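Local coordinates for fluoroacetyl-CoA-specific thioesterase-like domain-containing protein (PDB 3QOO) that is of unknown function but belongs to the hot-dog superfamily and may act as a thioesterase on fluoroacetyl-CoA or a related acyl-CoA, at residues 42-47 / 110-115; 50-55 / 99-104. All coordinates share one frame; numbering follows the deposited sequence.

Contact 1: residues 42-47 / 110-115; sequences AAFLET and GPVATG
Phe44 carries the helix side of this contact, and Val112 and Ala113 carry the strand side. The main interaction is a CH-pi contact. The methyl of Ala113 lies over one face of the Phe44 ring, with CB 3.8 Å from the ring centroid and 15° off the ring normal. It is displaced toward the rim, so Ala113 CB comes closest to CD1 and CE1 of Phe44, each at 3.7 Å.

Apolar packing adds to this. Val112 CG2 meets Phe44 CE1 at 3.8 Å, obliquely to the ring, and the two side chains cross at about a right angle. Phe44 CB already points at the strand, and chi1 of -75°, with CG anti to the carbonyl carbon, sets the ring under the Ala113 methyl.

The backbone explains why two consecutive strand residues serve one ring. Val112 and Ala113 both face Ala105 in a classic beta bulge, and both direct CB toward the helix.

Within the helix, Ala43 O accepts from Thr47 N and from Thr47 OG1, the latter at 2.9 Å. The two donors reach it from opposite faces of its plane.

The antiparallel sheet wraps helix 41-56, as in the hot-dog fold, with Phe44 in the layer between. Phe44 also touches Val73 and Asn75 of strand 64-75 and Ala105 of strand 98-107. On another side, Ala42 packs on Ala42 of the second subunit, and Leu45 on its Leu45.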
loop_
_atom_site.group_PDB
_atom_site.type_symbol
_atom_site.label_atom_id
_atom_site.label_comp_id
_atom_site.label_asym_id
_atom_site.label_seq_id
_atom_site.Cartn_x
_atom_site.Cartn_y
_atom_site.Cartn_z
ATOM N N ALA A 42 -0.867 -4.595 -0.487
ATOM C CA ALA A 42 -0.096 -4.196 0.682
ATOM C C ALA A 42 1.295 -4.814 0.647
ATOM O O ALA A 42 2.292 -4.160 1.016
ATOM C CB ALA A 42 -0.795 -4.599 1.985
ATOM N N ALA A 43 1.400 -6.062 0.200
ATOM C CA ALA A 43 2.694 -6.725 0.091
ATOM C C ALA A 43 3.564 -6.059 -0.957
ATOM O O ALA A 43 4.771 -5.897 -0.747
ATOM C CB ALA A 43 2.514 -8.199 -0.228
ATOM N N PHE A 44 3.013 -5.737 -2.111
ATOM C CA PHE A 44 3.774 -4.984 -3.112
ATOM C C PHE A 44 4.282 -3.686 -2.534
ATOM O O PHE A 44 5.444 -3.308 -2.744
ATOM C CB PHE A 44 2.947 -4.706 -4.365
ATOM C CG PHE A 44 2.756 -5.899 -5.245
ATOM C CD1 PHE A 44 3.772 -6.378 -6.025
ATOM C CD2 PHE A 44 1.528 -6.500 -5.366
ATOM C CE1 PHE A 44 3.614 -7.458 -6.836
ATOM C CE2 PHE A 44 1.350 -7.585 -6.206
ATOM C CZ PHE A 44 2.392 -8.065 -6.939
ATOM N N LEU A 45 3.432 -2.997 -1.775
ATOM C CA LEU A 45 3.806 -1.729 -1.170
ATOM C C LEU A 45 4.921 -1.910 -0.129
ATOM O O LEU A 45 5.910 -1.169 -0.133
ATOM C CB LEU A 45 2.575 -1.055 -0.574
ATOM C CG LEU A 45 2.581 0.468 -0.494
ATOM C CD1 LEU A 45 1.184 0.978 -0.264
ATOM C CD2 LEU A 45 3.516 0.998 0.562
ATOM N N GLU A 46 4.778 -2.882 0.757
ATOM C CA GLU A 46 5.777 -3.122 1.780
ATOM C C GLU A 46 7.160 -3.356 1.142
ATOM O O GLU A 46 8.189 -2.887 1.634
ATOM C CB GLU A 46 5.374 -4.334 2.618
ATOM C CG GLU A 46 6.355 -4.652 3.703
ATOM C CD GLU A 46 6.015 -5.907 4.466
ATOM O OE1 GLU A 46 4.887 -6.422 4.309
ATOM O OE2 GLU A 46 6.893 -6.357 5.234
ATOM N N THR A 47 7.187 -4.114 0.046
ATOM C CA THR A 47 8.442 -4.466 -0.590
ATOM C C THR A 47 9.063 -3.248 -1.291
ATOM O O THR A 47 10.270 -3.017 -1.239
ATOM C CB THR A 47 8.243 -5.634 -1.553
ATOM O OG1 THR A 47 7.543 -6.721 -0.898
ATOM C CG2 THR A 47 9.578 -6.068 -2.087
ATOM N N GLY A 110 6.369 -12.286 -16.735
ATOM C CA GLY A 110 6.171 -10.895 -17.106
ATOM C C GLY A 110 5.844 -9.999 -15.914
ATOM O O GLY A 110 5.941 -10.397 -14.765
ATOM N N PRO A 111 5.452 -8.756 -16.194
ATOM C CA PRO A 111 5.155 -7.787 -15.144
ATOM C C PRO A 111 3.920 -8.168 -14.335
ATOM O O PRO A 111 2.926 -8.630 -14.917
ATOM C CB PRO A 111 4.899 -6.493 -15.923
ATOM C CG PRO A 111 5.366 -6.695 -17.290
ATOM C CD PRO A 111 5.407 -8.161 -17.552
ATOM N N VAL A 112 3.985 -7.946 -13.029
ATOM C CA VAL A 112 2.859 -8.192 -12.162
ATOM C C VAL A 112 2.331 -6.917 -11.487
ATOM O O VAL A 112 1.163 -6.876 -11.099
ATOM C CB VAL A 112 3.129 -9.288 -11.129
ATOM C CG1 VAL A 112 3.294 -10.638 -11.817
ATOM C CG2 VAL A 112 4.344 -8.989 -10.242
ATOM N N ALA A 113 3.170 -5.903 -11.300
ATOM C CA ALA A 113 2.736 -4.653 -10.669
ATOM C C ALA A 113 3.719 -3.553 -10.998
ATOM O O ALA A 113 4.894 -3.804 -11.338
ATOM C CB ALA A 113 2.609 -4.775 -9.147
ATOM N N THR A 114 3.262 -2.310 -10.888
ATOM C CA THR A 114 4.094 -1.124 -10.946
ATOM C C THR A 114 3.721 -0.218 -9.781
ATOM O O THR A 114 2.664 -0.407 -9.151
ATOM C CB THR A 114 3.935 -0.385 -12.257
ATOM O OG1 THR A 114 2.574 -0.095 -12.486
ATOM C CG2 THR A 114 4.541 -1.208 -13.418
ATOM N N GLY A 115 4.552 0.757 -9.477
ATOM C CA GLY A 115 4.268 1.648 -8.393
ATOM C C GLY A 115 5.095 2.883 -8.351
ATOM O O GLY A 115 6.025 3.040 -9.165
#

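Contact 2: residues 50-55 / 99-104; sequences QLAVEI and VVLSMK
Ile55 N donates to Leu51 O at 2.9 Å, a regular helical bond, and Ile55 itself then reaches across to Leu101. A second, weak bond runs from Ile55 N to Ala52 O. Ala52 and Ile55 meet the strand from this turn of the helix.

The contact with residues 99-104 is apolar, and Leu101 is its centre on the strand. Its two methyl branches have different partners. CD2 of Leu101 meets CD1 of Ile55 at 4.0 Å, and these two side chains reach toward each other tip to tip. CD1 of Leu101 lies 4.3 Å from CB of Ala52, a looser approach. Ile55 has CG1 anti to the carbonyl carbon (chi1 -67°), and its extended outer bond brings CD1 to the leucine.

This is the packing expected of a hot-dog fold, in which an antiparallel sheet curls around a long helix. Ala52 and Leu101 are the closest backbone pair, with CA atoms 7.2 Å apart. Here the alanine methyl faces the longer side chain of Leu101. All three touching residues are buried. Nearby, Ile55 also touches Val89 of strand 84-95, while Ala52 touches Gln117 and Arg119 of strand 110-123.

A polar bond also links Gln50 and Glu54, one turn apart on the helix. Gln50 NE2 donates to Glu54 OE2 at 3.1 Å with an N-H...O angle of 163°. Glu54 OE2 lies close to the amide plane of Gln50; the donor comes from the syn side of the carboxylate but is tilted well out of its plane. Gln50 also packs on Arg31 of the second subunit.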
loop_
_atom_site.group_PDB
_atom_site.type_symbol
_atom_site.label_atom_id
_atom_site.label_comp_id
_atom_site.label_asym_id
_atom_site.label_seq_id
_atom_site.Cartn_x
_atom_site.Cartn_y
_atom_site.Cartn_z
ATOM N N GLN A 50 10.608 -1.233 1.455
ATOM C CA GLN A 50 11.873 -1.816 1.873
ATOM C C GLN A 50 13.013 -1.423 0.945
ATOM O O GLN A 50 14.086 -1.011 1.414
ATOM C CB GLN A 50 11.771 -3.345 1.927
ATOM C CG GLN A 50 13.084 -3.983 2.339
ATOM C CD GLN A 50 13.035 -5.473 2.408
ATOM O OE1 GLN A 50 11.955 -6.056 2.384
ATOM N NE2 GLN A 50 14.198 -6.108 2.562
ATOM N N LEU A 51 12.791 -1.547 -0.348
ATOM C CA LEU A 51 13.833 -1.174 -1.308
ATOM C C LEU A 51 14.108 0.308 -1.331
ATOM O O LEU A 51 15.264 0.705 -1.440
ATOM C CB LEU A 51 13.470 -1.642 -2.705
ATOM C CG LEU A 51 13.851 -3.053 -3.058
ATOM C CD1 LEU A 51 13.360 -3.380 -4.444
ATOM C CD2 LEU A 51 15.322 -3.262 -2.945
ATOM N N ALA A 52 13.075 1.140 -1.227
ATOM C CA ALA A 52 13.285 2.576 -1.235
ATOM C C ALA A 52 14.151 2.965 -0.042
ATOM O O ALA A 52 15.053 3.796 -0.173
ATOM C CB ALA A 52 11.932 3.290 -1.196
ATOM N N VAL A 53 13.876 2.382 1.116
ATOM C CA VAL A 53 14.679 2.679 2.297
ATOM C C VAL A 53 16.110 2.186 2.076
ATOM O O VAL A 53 17.081 2.878 2.454
ATOM C CB VAL A 53 14.055 2.029 3.553
ATOM C CG1 VAL A 53 14.993 2.091 4.754
ATOM C CG2 VAL A 53 12.742 2.708 3.916
ATOM N N GLU A 54 16.291 1.008 1.490
ATOM C CA GLU A 54 17.636 0.500 1.167
ATOM C C GLU A 54 18.407 1.385 0.192
ATOM O O GLU A 54 19.633 1.415 0.235
ATOM C CB GLU A 54 17.564 -0.954 0.654
ATOM C CG GLU A 54 17.207 -1.933 1.771
ATOM C CD GLU A 54 17.038 -3.369 1.336
ATOM O OE1 GLU A 54 17.398 -3.681 0.162
ATOM O OE2 GLU A 54 16.548 -4.172 2.196
ATOM N N ILE A 55 17.728 2.096 -0.688
ATOM C CA ILE A 55 18.402 2.986 -1.613
ATOM C C ILE A 55 18.798 4.272 -0.920
ATOM O O ILE A 55 19.905 4.768 -1.114
ATOM C CB ILE A 55 17.480 3.312 -2.819
ATOM C CG1 ILE A 55 17.234 2.065 -3.665
ATOM C CG2 ILE A 55 18.044 4.444 -3.671
ATOM C CD1 ILE A 55 16.078 2.152 -4.581
ATOM N N VAL A 99 12.176 12.668 -2.510
ATOM C CA VAL A 99 12.628 11.810 -3.575
ATOM C C VAL A 99 11.415 11.009 -4.033
ATOM O O VAL A 99 10.703 10.422 -3.207
ATOM C CB VAL A 99 13.772 10.857 -3.134
ATOM C CG1 VAL A 99 14.247 10.029 -4.316
ATOM C CG2 VAL A 99 14.934 11.635 -2.480
ATOM N N VAL A 100 11.178 10.981 -5.339
ATOM C CA VAL A 100 10.127 10.122 -5.899
ATOM C C VAL A 100 10.834 8.941 -6.595
ATOM O O VAL A 100 11.767 9.153 -7.388
ATOM C CB VAL A 100 9.246 10.882 -6.893
ATOM C CG1 VAL A 100 8.194 9.923 -7.469
ATOM C CG2 VAL A 100 8.536 12.084 -6.223
ATOM N N LEU A 101 10.420 7.736 -6.248
ATOM C CA LEU A 101 10.933 6.508 -6.799
ATOM C C LEU A 101 9.844 5.758 -7.531
ATOM O O LEU A 101 8.691 5.751 -7.088
ATOM C CB LEU A 101 11.481 5.635 -5.671
ATOM C CG LEU A 101 12.568 6.339 -4.829
ATOM C CD1 LEU A 101 11.976 6.879 -3.532
ATOM C CD2 LEU A 101 13.706 5.399 -4.510
ATOM N N SER A 102 10.203 5.128 -8.644
ATOM C CA SER A 102 9.311 4.256 -9.353
ATOM C C SER A 102 9.631 2.796 -9.026
ATOM O O SER A 102 10.712 2.479 -8.547
ATOM C CB SER A 102 9.474 4.496 -10.830
ATOM O OG SER A 102 10.773 4.196 -11.259
HETATM N N MSE A 103 8.664 1.932 -9.289
HETATM C CA MSE A 103 8.771 0.514 -8.973
HETATM C C MSE A 103 8.182 -0.310 -10.094
HETATM O O MSE A 103 7.139 0.035 -10.667
HETATM C CB MSE A 103 8.023 0.203 -7.659
HETATM C CG MSE A 103 8.077 -1.220 -7.187
HETATM SE SE MSE A 103 6.683 -2.375 -7.907
HETATM C CE MSE A 103 5.244 -1.902 -6.660
ATOM N N LYS A 104 8.850 -1.418 -10.387
ATOM C CA LYS A 104 8.318 -2.440 -11.249
ATOM C C LYS A 104 8.579 -3.781 -10.609
ATOM O O LYS A 104 9.659 -4.023 -10.091
ATOM C CB LYS A 104 8.924 -2.371 -12.669
ATOM C CG LYS A 104 8.157 -3.153 -13.734
ATOM C CD LYS A 104 8.517 -2.652 -15.128
ATOM C CE LYS A 104 7.806 -3.438 -16.225
ATOM N NZ LYS A 104 8.175 -2.879 -17.557
#

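In the fold
From the N terminus, strand 15-21 comes first, and Ser23 and Ser25 then contribute to a sodium site. Helix 41-56 follows and supplies the first segment of both contacts. Strand 98-107 comes back first and closes contact 2, a loop of 43 residues; strand 110-123 then closes contact 1, a loop of 62 residues that encloses it. Their centres are about 12 Å apart. The two strands are neighbours in the chain and in the sheet, where Met103 N and Gly115 O form a probable hydrogen bond at 2.9 Å. Together the contacts join the early and late parts of one helix to adjacent strands of the sheet.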